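PDB 2I76: DUF2520 domain-containing protein from Thermotoga maritima, which binds NADPH and is probably a dehydrogenase, although its substrate and biological role remain unknown. Local coordinates for residues S94-N108 with I124-V138. Numbering follows the deposited sequence.
Sequences SEIFKKSGRASIHPN and IVFGLEGDERGLPIV. With NDP (NADPH dihydro-nicotinamide-adenine-dinucleotide phosphate), chain C.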
ATOM      1  N   SER A  94       2.404  26.157   9.955  1.00 30.34           N
ATOM      2  CA  SER A  94       2.786  27.510   9.564  1.00 34.07           C
ATOM      3  C   SER A  94       3.011  28.319  10.844  1.00 38.34           C
ATOM      4  O   SER A  94       4.005  29.037  10.978  1.00 41.31           O
ATOM      5  CB  SER A  94       1.659  28.163   8.778  1.00 33.73           C
ATOM      6  OG  SER A  94       0.494  28.281   9.590  1.00 31.94           O
ATOM      7  N   GLU A  95       2.059  28.195  11.773  1.00 39.74           N
ATOM      8  CA  GLU A  95       2.098  28.881  13.057  1.00 39.66           C
ATOM      9  C   GLU A  95       3.450  28.860  13.748  1.00 39.26           C
ATOM     10  O   GLU A  95       3.695  29.657  14.649  1.00 39.98           O
ATOM     11  CB  GLU A  95       1.068  28.279  14.008  1.00 41.47           C
ATOM     12  CG  GLU A  95      -0.306  28.908  13.920  1.00 45.52           C
ATOM     13  CD  GLU A  95      -1.277  28.290  14.906  1.00 47.08           C
ATOM     14  OE1 GLU A  95      -0.889  28.121  16.082  1.00 48.45           O
ATOM     15  OE2 GLU A  95      -2.424  27.983  14.510  1.00 49.00           O
ATOM     16  N   ILE A  96       4.327  27.951  13.351  1.00 38.72           N
ATOM     17  CA  ILE A  96       5.628  27.898  13.990  1.00 40.11           C
ATOM     18  C   ILE A  96       6.387  29.197  13.700  1.00 39.29           C
ATOM     19  O   ILE A  96       7.380  29.504  14.356  1.00 39.16           O
ATOM     20  CB  ILE A  96       6.445  26.675  13.496  1.00 40.35           C
ATOM     21  CG1 ILE A  96       7.718  26.528  14.335  1.00 41.61           C
ATOM     22  CG2 ILE A  96       6.783  26.822  12.022  1.00 41.00           C
ATOM     23  CD1 ILE A  96       8.588  25.330  13.958  1.00 41.83           C
ATOM     24  N   PHE A  97       5.883  29.963  12.732  1.00 39.16           N
ATOM     25  CA  PHE A  97       6.487  31.231  12.304  1.00 37.69           C
ATOM     26  C   PHE A  97       6.112  32.419  13.182  1.00 38.29           C
ATOM     27  O   PHE A  97       6.814  33.430  13.201  1.00 37.70           O
ATOM     28  CB  PHE A  97       6.087  31.546  10.850  1.00 34.67           C
ATOM     29  CG  PHE A  97       6.902  30.819   9.810  1.00 30.40           C
ATOM     30  CD1 PHE A  97       6.324  30.424   8.608  1.00 29.16           C
ATOM     31  CD2 PHE A  97       8.248  30.568  10.008  1.00 28.92           C
ATOM     32  CE1 PHE A  97       7.078  29.786   7.614  1.00 27.76           C
ATOM     33  CE2 PHE A  97       9.006  29.931   9.018  1.00 28.55           C
ATOM     34  CZ  PHE A  97       8.414  29.542   7.819  1.00 26.36           C
ATOM     35  N   LYS A  98       5.003  32.303  13.899  1.00 40.35           N
ATOM     36  CA  LYS A  98       4.541  33.381  14.770  1.00 42.89           C
ATOM     37  C   LYS A  98       4.707  34.766  14.124  1.00 44.37           C
ATOM     38  O   LYS A  98       5.497  35.592  14.587  1.00 44.84           O
ATOM     39  CB  LYS A  98       5.289  33.329  16.105  1.00 41.88           C
ATOM     40  CG  LYS A  98       5.010  32.087  16.920  1.00 40.74           C
ATOM     41  CD  LYS A  98       3.653  32.155  17.591  1.00 41.39           C
ATOM     42  CE  LYS A  98       3.381  30.887  18.412  1.00 42.93           C
ATOM     43  NZ  LYS A  98       2.327  31.061  19.473  1.00 41.19           N
ATOM     44  N   LYS A  99       3.965  34.992  13.045  1.00 45.14           N
ATOM     45  CA  LYS A  99       3.977  36.251  12.316  1.00 47.01           C
ATOM     46  C   LYS A  99       2.595  36.439  11.667  1.00 48.76           C
ATOM     47  O   LYS A  99       1.821  35.490  11.547  1.00 48.66           O
ATOM     48  CB  LYS A  99       5.063  36.237  11.241  1.00 48.58           C
ATOM     49  CG  LYS A  99       5.216  37.573  10.517  1.00 51.40           C
ATOM     50  CD  LYS A  99       5.472  37.394   9.023  1.00 51.79           C
ATOM     51  CE  LYS A  99       5.733  38.739   8.357  1.00 52.26           C
ATOM     52  NZ  LYS A  99       6.990  39.386   8.844  1.00 51.35           N
ATOM     53  N   SER A 100       2.290  37.653  11.229  1.00 49.87           N
ATOM     54  CA  SER A 100       0.988  37.923  10.643  1.00 50.75           C
ATOM     55  C   SER A 100       0.690  37.326   9.275  1.00 50.76           C
ATOM     56  O   SER A 100      -0.470  37.085   8.962  1.00 51.79           O
ATOM     57  CB  SER A 100       0.738  39.427  10.579  1.00 52.51           C
ATOM     58  OG  SER A 100      -0.536  39.690  10.009  1.00 55.39           O
ATOM     59  N   GLY A 101       1.702  37.100   8.445  1.00 49.90           N
ATOM     60  CA  GLY A 101       1.421  36.531   7.134  1.00 48.56           C
ATOM     61  C   GLY A 101       2.120  35.203   6.947  1.00 47.46           C
ATOM     62  O   GLY A 101       3.237  35.167   6.438  1.00 48.19           O
ATOM     63  N   ARG A 102       1.471  34.111   7.343  1.00 45.33           N
ATOM     64  CA  ARG A 102       2.092  32.792   7.231  1.00 42.85           C
ATOM     65  C   ARG A 102       1.278  31.750   6.473  1.00 41.90           C
ATOM     66  O   ARG A 102       0.133  31.986   6.099  1.00 42.67           O
ATOM     67  CB  ARG A 102       2.432  32.266   8.629  1.00 42.53           C
ATOM     68  CG  ARG A 102       1.302  32.404   9.620  1.00 42.49           C
ATOM     69  CD  ARG A 102       1.749  32.034  11.022  1.00 44.15           C
ATOM     70  NE  ARG A 102       0.765  32.428  12.024  1.00 45.94           N
ATOM     71  CZ  ARG A 102      -0.486  31.979  12.065  1.00 48.02           C
ATOM     72  NH1 ARG A 102      -0.920  31.105  11.157  1.00 45.96           N
ATOM     73  NH2 ARG A 102      -1.306  32.421  13.017  1.00 49.74           N
ATOM     74  N   ALA A 103       1.895  30.597   6.237  1.00 39.53           N
ATOM     75  CA  ALA A 103       1.243  29.505   5.527  1.00 37.05           C
ATOM     76  C   ALA A 103       2.098  28.238   5.525  1.00 34.73           C
ATOM     77  O   ALA A 103       3.248  28.247   5.961  1.00 32.60           O
ATOM     78  CB  ALA A 103       0.916  29.923   4.090  1.00 38.00           C
ATOM     79  N   SER A 104       1.516  27.156   5.019  1.00 33.08           N
ATOM     80  CA  SER A 104       2.183  25.865   4.966  1.00 32.56           C
ATOM     81  C   SER A 104       1.674  25.044   3.775  1.00 29.73           C
ATOM     82  O   SER A 104       0.478  24.758   3.695  1.00 28.93           O
ATOM     83  CB  SER A 104       1.914  25.119   6.287  1.00 33.71           C
ATOM     84  OG  SER A 104       2.477  23.818   6.297  1.00 36.61           O
ATOM     85  N   ILE A 105       2.561  24.695   2.842  1.00 27.98           N
ATOM     86  CA  ILE A 105       2.157  23.875   1.688  1.00 27.02           C
ATOM     87  C   ILE A 105       2.930  22.556   1.648  1.00 27.54           C
ATOM     88  O   ILE A 105       4.165  22.533   1.525  1.00 26.40           O
ATOM     89  CB  ILE A 105       2.304  24.609   0.313  1.00 25.18           C
ATOM     90  CG1 ILE A 105       1.828  23.662  -0.800  1.00 24.29           C
ATOM     91  CG2 ILE A 105       3.734  25.074   0.087  1.00 22.53           C
ATOM     92  CD1 ILE A 105       1.331  24.335  -2.066  1.00 23.74           C
ATOM     93  N   HIS A 106       2.179  21.460   1.745  1.00 28.01           N
ATOM     94  CA  HIS A 106       2.775  20.135   1.791  1.00 28.86           C
ATOM     95  C   HIS A 106       2.379  19.147   0.705  1.00 28.59           C
ATOM     96  O   HIS A 106       1.251  18.636   0.694  1.00 28.47           O
ATOM     97  CB  HIS A 106       2.514  19.499   3.163  1.00 29.46           C
ATOM     98  CG  HIS A 106       3.119  18.138   3.310  1.00 31.11           C
ATOM     99  ND1 HIS A 106       2.432  16.980   3.007  1.00 30.11           N
ATOM    100  CD2 HIS A 106       4.377  17.758   3.636  1.00 31.17           C
ATOM    101  CE1 HIS A 106       3.242  15.946   3.139  1.00 30.00           C
ATOM    102  NE2 HIS A 106       4.428  16.389   3.518  1.00 31.85           N
ATOM    103  N   PRO A 107       3.320  18.846  -0.212  1.00 27.84           N
ATOM    104  CA  PRO A 107       3.126  17.914  -1.325  1.00 30.26           C
ATOM    105  C   PRO A 107       3.334  16.464  -0.874  1.00 31.97           C
ATOM    106  O   PRO A 107       4.428  16.102  -0.412  1.00 32.35           O
ATOM    107  CB  PRO A 107       4.186  18.363  -2.324  1.00 28.08           C
ATOM    108  CG  PRO A 107       5.308  18.735  -1.435  1.00 26.58           C
ATOM    109  CD  PRO A 107       4.620  19.527  -0.339  1.00 27.49           C
ATOM    110  N   ASN A 108       2.293  15.639  -0.991  1.00 32.57           N
ATOM    111  CA  ASN A 108       2.422  14.242  -0.588  1.00 32.98           C
ATOM    112  C   ASN A 108       3.095  13.513  -1.731  1.00 33.11           C
ATOM    113  O   ASN A 108       2.443  13.018  -2.643  1.00 32.74           O
ATOM    114  CB  ASN A 108       1.051  13.616  -0.284  1.00 33.56           C
ATOM    115  CG  ASN A 108       0.382  14.226   0.941  1.00 31.80           C
ATOM    116  OD1 ASN A 108      -0.184  15.314   0.882  1.00 30.50           O
ATOM    117  ND2 ASN A 108       0.457  13.522   2.057  1.00 31.20           N
ATOM    118  N   ILE A 124      -0.478  15.234  -7.362  1.00 42.89           N
ATOM    119  CA  ILE A 124       0.119  15.473  -6.060  1.00 37.76           C
ATOM    120  C   ILE A 124      -0.893  16.232  -5.233  1.00 36.36           C
ATOM    121  O   ILE A 124      -1.067  17.435  -5.404  1.00 36.95           O
ATOM    122  CB  ILE A 124       1.394  16.327  -6.158  1.00 36.32           C
ATOM    123  CG1 ILE A 124       2.485  15.552  -6.883  1.00 36.41           C
ATOM    124  CG2 ILE A 124       1.886  16.701  -4.772  1.00 34.89           C
ATOM    125  CD1 ILE A 124       3.771  16.341  -7.040  1.00 38.53           C
ATOM    126  N   VAL A 125      -1.581  15.528  -4.347  1.00 34.79           N
ATOM    127  CA  VAL A 125      -2.555  16.176  -3.490  1.00 33.59           C
ATOM    128  C   VAL A 125      -1.780  16.978  -2.453  1.00 33.24           C
ATOM    129  O   VAL A 125      -0.894  16.442  -1.772  1.00 31.78           O
ATOM    130  CB  VAL A 125      -3.439  15.142  -2.772  1.00 33.73           C
ATOM    131  CG1 VAL A 125      -4.378  15.843  -1.804  1.00 33.28           C
ATOM    132  CG2 VAL A 125      -4.220  14.335  -3.788  1.00 34.12           C
ATOM    133  N   PHE A 126      -2.103  18.262  -2.340  1.00 33.10           N
ATOM    134  CA  PHE A 126      -1.425  19.129  -1.381  1.00 32.67           C
ATOM    135  C   PHE A 126      -2.139  19.343  -0.060  1.00 33.51           C
ATOM    136  O   PHE A 126      -3.363  19.466   0.007  1.00 34.59           O
ATOM    137  CB  PHE A 126      -1.146  20.505  -1.983  1.00 31.56           C
ATOM    138  CG  PHE A 126      -0.097  20.503  -3.046  1.00 31.22           C
ATOM    139  CD1 PHE A 126      -0.455  20.505  -4.389  1.00 32.73           C
ATOM    140  CD2 PHE A 126       1.248  20.512  -2.710  1.00 30.71           C
ATOM    141  CE1 PHE A 126       0.512  20.521  -5.385  1.00 33.31           C
ATOM    142  CE2 PHE A 126       2.224  20.528  -3.692  1.00 32.44           C
ATOM    143  CZ  PHE A 126       1.856  20.533  -5.036  1.00 33.75           C
ATOM    144  N   GLY A 127      -1.345  19.389   0.999  1.00 33.89           N
ATOM    145  CA  GLY A 127      -1.888  19.644   2.312  1.00 33.84           C
ATOM    146  C   GLY A 127      -1.511  21.075   2.625  1.00 33.52           C
ATOM    147  O   GLY A 127      -0.360  21.367   2.960  1.00 32.44           O
ATOM    148  N   LEU A 128      -2.471  21.979   2.487  1.00 34.38           N
ATOM    149  CA  LEU A 128      -2.212  23.380   2.761  1.00 35.56           C
ATOM    150  C   LEU A 128      -2.754  23.692   4.145  1.00 36.19           C
ATOM    151  O   LEU A 128      -3.522  22.917   4.713  1.00 36.80           O
ATOM    152  CB  LEU A 128      -2.887  24.265   1.708  1.00 34.85           C
ATOM    153  CG  LEU A 128      -2.896  23.715   0.279  1.00 34.70           C
ATOM    154  CD1 LEU A 128      -3.332  24.797  -0.681  1.00 34.14           C
ATOM    155  CD2 LEU A 128      -1.518  23.212  -0.088  1.00 35.79           C
ATOM    156  N   GLU A 129      -2.347  24.837   4.674  1.00 37.18           N
ATOM    157  CA  GLU A 129      -2.745  25.290   6.000  1.00 37.43           C
ATOM    158  C   GLU A 129      -1.957  26.586   6.192  1.00 39.27           C
ATOM    159  O   GLU A 129      -0.740  26.567   6.393  1.00 39.85           O
ATOM    160  CB  GLU A 129      -2.363  24.215   7.034  1.00 34.35           C
ATOM    161  CG  GLU A 129      -2.436  24.605   8.498  1.00 31.11           C
ATOM    162  CD  GLU A 129      -1.166  25.285   8.986  1.00 31.37           C
ATOM    163  OE1 GLU A 129      -1.197  26.516   9.209  1.00 33.00           O
ATOM    164  OE2 GLU A 129      -0.133  24.596   9.136  1.00 29.09           O
ATOM    165  N   GLY A 130      -2.647  27.714   6.084  1.00 41.42           N
ATOM    166  CA  GLY A 130      -1.969  28.984   6.232  1.00 42.19           C
ATOM    167  C   GLY A 130      -2.725  30.055   6.989  1.00 43.89           C
ATOM    168  O   GLY A 130      -3.795  29.831   7.574  1.00 42.55           O
ATOM    169  N   ASP A 131      -2.130  31.241   6.961  1.00 46.43           N
ATOM    170  CA  ASP A 131      -2.662  32.436   7.609  1.00 48.05           C
ATOM    171  C   ASP A 131      -3.978  32.827   6.953  1.00 48.87           C
ATOM    172  O   ASP A 131      -4.421  32.171   6.014  1.00 50.18           O
ATOM    173  CB  ASP A 131      -1.632  33.564   7.473  1.00 48.08           C
ATOM    174  CG  ASP A 131      -2.077  34.837   8.120  1.00 48.76           C
ATOM    175  OD1 ASP A 131      -2.823  35.609   7.484  1.00 50.56           O
ATOM    176  OD2 ASP A 131      -1.682  35.067   9.277  1.00 49.74           O
ATOM    177  N   GLU A 132      -4.611  33.881   7.434  1.00 49.97           N
ATOM    178  CA  GLU A 132      -5.849  34.314   6.826  1.00 51.58           C
ATOM    179  C   GLU A 132      -5.488  34.759   5.410  1.00 52.85           C
ATOM    180  O   GLU A 132      -6.061  34.303   4.430  1.00 53.57           O
ATOM    181  CB  GLU A 132      -6.442  35.501   7.634  1.00 20.39           C
ATOM    182  N   ARG A 133      -4.510  35.652   5.324  1.00 53.27           N
ATOM    183  CA  ARG A 133      -4.039  36.191   4.046  1.00 53.06           C
ATOM    184  C   ARG A 133      -2.862  35.402   3.477  1.00 51.30           C
ATOM    185  O   ARG A 133      -2.424  35.647   2.353  1.00 51.34           O
ATOM    186  CB  ARG A 133      -3.650  37.671   4.197  1.00 55.80           C
ATOM    187  CG  ARG A 133      -2.496  37.949   5.170  1.00 56.88           C
ATOM    188  CD  ARG A 133      -2.470  39.434   5.546  1.00 59.58           C
ATOM    189  NE  ARG A 133      -1.279  39.815   6.307  1.00 62.51           N
ATOM    190  CZ  ARG A 133      -0.092  40.100   5.770  1.00 63.56           C
ATOM    191  NH1 ARG A 133       0.088  40.059   4.450  1.00 61.78           N
ATOM    192  NH2 ARG A 133       0.927  40.415   6.561  1.00 64.49           N
ATOM    193  N   GLY A 134      -2.344  34.467   4.269  1.00 48.83           N
ATOM    194  CA  GLY A 134      -1.235  33.644   3.815  1.00 44.62           C
ATOM    195  C   GLY A 134      -1.737  32.385   3.118  1.00 42.06           C
ATOM    196  O   GLY A 134      -1.030  31.766   2.321  1.00 39.68           O
ATOM    197  N   LEU A 135      -2.982  32.016   3.417  1.00 40.69           N
ATOM    198  CA  LEU A 135      -3.595  30.831   2.842  1.00 39.47           C
ATOM    199  C   LEU A 135      -3.847  30.951   1.350  1.00 40.03           C
ATOM    200  O   LEU A 135      -3.464  30.073   0.583  1.00 40.89           O
ATOM    201  CB  LEU A 135      -4.913  30.510   3.535  1.00 36.40           C
ATOM    202  CG  LEU A 135      -5.587  29.290   2.914  1.00 34.64           C
ATOM    203  CD1 LEU A 135      -4.791  28.047   3.291  1.00 33.15           C
ATOM    204  CD2 LEU A 135      -7.017  29.186   3.391  1.00 33.56           C
ATOM    205  N   PRO A 136      -4.507  32.032   0.912  1.00 40.52           N
ATOM    206  CA  PRO A 136      -4.747  32.141  -0.531  1.00 41.58           C
ATOM    207  C   PRO A 136      -3.474  32.128  -1.404  1.00 41.64           C
ATOM    208  O   PRO A 136      -3.544  31.851  -2.605  1.00 41.40           O
ATOM    209  CB  PRO A 136      -5.554  33.441  -0.649  1.00 40.20           C
ATOM    210  CG  PRO A 136      -5.090  34.243   0.528  1.00 39.41           C
ATOM    211  CD  PRO A 136      -5.034  33.210   1.624  1.00 40.24           C
ATOM    212  N   ILE A 137      -2.319  32.406  -0.803  1.00 41.34           N
ATOM    213  CA  ILE A 137      -1.059  32.418  -1.542  1.00 41.54           C
ATOM    214  C   ILE A 137      -0.601  31.010  -1.892  1.00 42.11           C
ATOM    215  O   ILE A 137      -0.056  30.766  -2.963  1.00 42.57           O
ATOM    216  CB  ILE A 137       0.056  33.096  -0.736  1.00 41.46           C
ATOM    217  CG1 ILE A 137      -0.237  34.590  -0.600  1.00 40.71           C
ATOM    218  CG2 ILE A 137       1.401  32.870  -1.417  1.00 41.44           C
ATOM    219  CD1 ILE A 137       0.781  35.326   0.244  1.00 40.11           C
ATOM    220  N   VAL A 138      -0.817  30.087  -0.970  1.00 43.78           N
ATOM    221  CA  VAL A 138      -0.442  28.693  -1.170  1.00 43.93           C
ATOM    222  C   VAL A 138      -1.595  27.971  -1.874  1.00 43.87           C
ATOM    223  O   VAL A 138      -1.387  27.056  -2.686  1.00 44.17           O
ATOM    224  CB  VAL A 138      -0.146  28.020   0.181  1.00 43.33           C
ATOM    225  CG1 VAL A 138      -0.072  26.543   0.006  1.00 43.97           C
ATOM    226  CG2 VAL A 138       1.170  28.539   0.742  1.00 43.73           C
TER
HETATM  227  PA  NDP C 301      16.906  18.861   2.144  1.00 46.08           P
HETATM  228  O1A NDP C 301      17.041  18.400   0.780  1.00 46.39           O
HETATM  229  O2A NDP C 301      17.688  18.270   3.294  1.00 43.42           O
HETATM  230  O5B NDP C 301      17.137  20.455   2.124  1.00 43.42           O
HETATM  231  C5B NDP C 301      18.423  20.910   1.753  1.00 43.11           C
HETATM  232  C4B NDP C 301      18.340  22.412   1.850  1.00 42.82           C
HETATM  233  O4B NDP C 301      18.121  22.718   3.276  1.00 41.43           O
HETATM  234  C3B NDP C 301      19.593  23.079   1.461  1.00 42.67           C
HETATM  235  O3B NDP C 301      19.286  24.291   0.785  1.00 44.49           O
HETATM  236  C2B NDP C 301      20.336  23.308   2.698  1.00 44.53           C
HETATM  237  O2B NDP C 301      21.430  24.233   2.760  1.00 48.36           O
HETATM  238  C1B NDP C 301      19.234  23.530   3.676  1.00 42.53           C
HETATM  239  N9A NDP C 301      19.743  23.178   5.045  1.00 42.56           N
HETATM  240  C8A NDP C 301      20.053  21.894   5.577  1.00 41.81           C
HETATM  241  N7A NDP C 301      20.488  21.986   6.818  1.00 42.98           N
HETATM  242  C5A NDP C 301      20.492  23.310   7.142  1.00 43.65           C
HETATM  243  C6A NDP C 301      20.843  24.062   8.319  1.00 44.92           C
HETATM  244  N6A NDP C 301      21.304  23.428   9.412  1.00 45.17           N
HETATM  245  N1A NDP C 301      20.721  25.442   8.314  1.00 44.49           N
HETATM  246  C2A NDP C 301      20.250  26.093   7.195  1.00 43.17           C
HETATM  247  N3A NDP C 301      19.888  25.471   6.038  1.00 42.19           N
HETATM  248  C4A NDP C 301      20.025  24.066   6.076  1.00 43.24           C
HETATM  249  O3  NDP C 301      15.406  18.904   2.547  1.00 45.23           O
HETATM  250  PN  NDP C 301      13.972  18.170   2.902  1.00 45.23           P
HETATM  251  O1N NDP C 301      14.570  17.413   4.007  1.00 45.46           O
HETATM  252  O2N NDP C 301      13.715  17.546   1.561  1.00 43.24           O
HETATM  253  O5D NDP C 301      12.680  18.994   3.301  1.00 43.09           O
HETATM  254  C5D NDP C 301      12.678  20.444   3.422  1.00 38.62           C
HETATM  255  C4D NDP C 301      11.222  20.845   3.807  1.00 38.58           C
HETATM  256  O4D NDP C 301      10.325  20.304   2.830  1.00 39.71           O
HETATM  257  C3D NDP C 301      10.759  20.293   5.158  1.00 38.70           C
HETATM  258  O3D NDP C 301      10.015  21.315   5.828  1.00 35.53           O
HETATM  259  C2D NDP C 301       9.962  19.044   4.814  1.00 40.16           C
HETATM  260  O2D NDP C 301       9.062  18.704   5.858  1.00 43.84           O
HETATM  261  C1D NDP C 301       9.319  19.482   3.447  1.00 41.52           C
HETATM  262  N1N NDP C 301       8.969  18.327   2.525  1.00 43.32           N
HETATM  263  C2N NDP C 301      10.011  17.447   2.033  1.00 43.59           C
HETATM  264  C3N NDP C 301       9.574  16.351   1.143  1.00 44.18           C
HETATM  265  C7N NDP C 301      10.555  15.402   0.591  1.00 46.54           C
HETATM  266  O7N NDP C 301      10.237  14.430  -0.151  1.00 47.36           O
HETATM  267  N7N NDP C 301      11.883  15.539   0.874  1.00 48.02           N
HETATM  268  C4N NDP C 301       8.187  16.231   0.836  1.00 42.97           C
HETATM  269  C5N NDP C 301       7.215  17.083   1.321  1.00 44.15           C
HETATM  270  C6N NDP C 301       7.598  18.132   2.166  1.00 43.68           C
HETATM  271  P2B NDP C 301      21.969  25.095   1.599  1.00 51.27           P
HETATM  272  O1X NDP C 301      23.083  25.788   2.254  1.00 52.61           O
HETATM  273  O2X NDP C 301      20.917  26.039   1.148  1.00 50.93           O
HETATM  274  O3X NDP C 301      22.442  24.217   0.448  1.00 50.87           O
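His106 and Gly127 form the hydrogen-bonded pair of an antiparallel ladder between strands 102-107 and 126-128, whose axes run at 164°. Their two bonds, His106 N to Gly127 O (2.8 Å) and Gly127 N to His106 O (2.7 Å), are flanked by the non-hydrogen-bonded pairs Ile105-Leu128 and Pro107-Phe126. In the mixed sheet of this Rossmann-like nucleotide-binding domain, strand 102-107 lies beside strand 85-87, parallel to it, and strand 126-128 runs antiparallel to 102-107, between it and strand 149-151.

Apolar contacts gather on the face bearing Ile105, Pro107, Phe126 and Leu128, which helix 135-145 covers. Ile105 and Leu128 run alongside each other with their ends in a common direction, Ile105 CG1 3.5 Å from Leu128 CD2. Pro107 CB approaches the Phe126 ring obliquely, while Ile124 CG2 sits over one ring face, displaced from the ring centre.

The side-chain hydrogen bonds across the contact centre on Glu129. A turn about its CB-CG bond (chi2 -85°) brings the carboxylate to the 3-10 segment 94-97: Ser94 N donates nearly straight to the syn lone pair of Glu129 OE2 (3.1 Å, 166°). Ser94 OG also faces Glu129 OE1, modelled too close for the bond length to be trusted. Ser93 and Ser154 hydroxyls also bond this buried carboxylate.

The cofactor meets the end of strand 102-107. With His106 ND1 bonded to the Tyr160 hydroxyl, the imidazole meets the nicotinamide obliquely through CD2 and NE2, His106 CD2 lying 3.6 Å from NDP C6N.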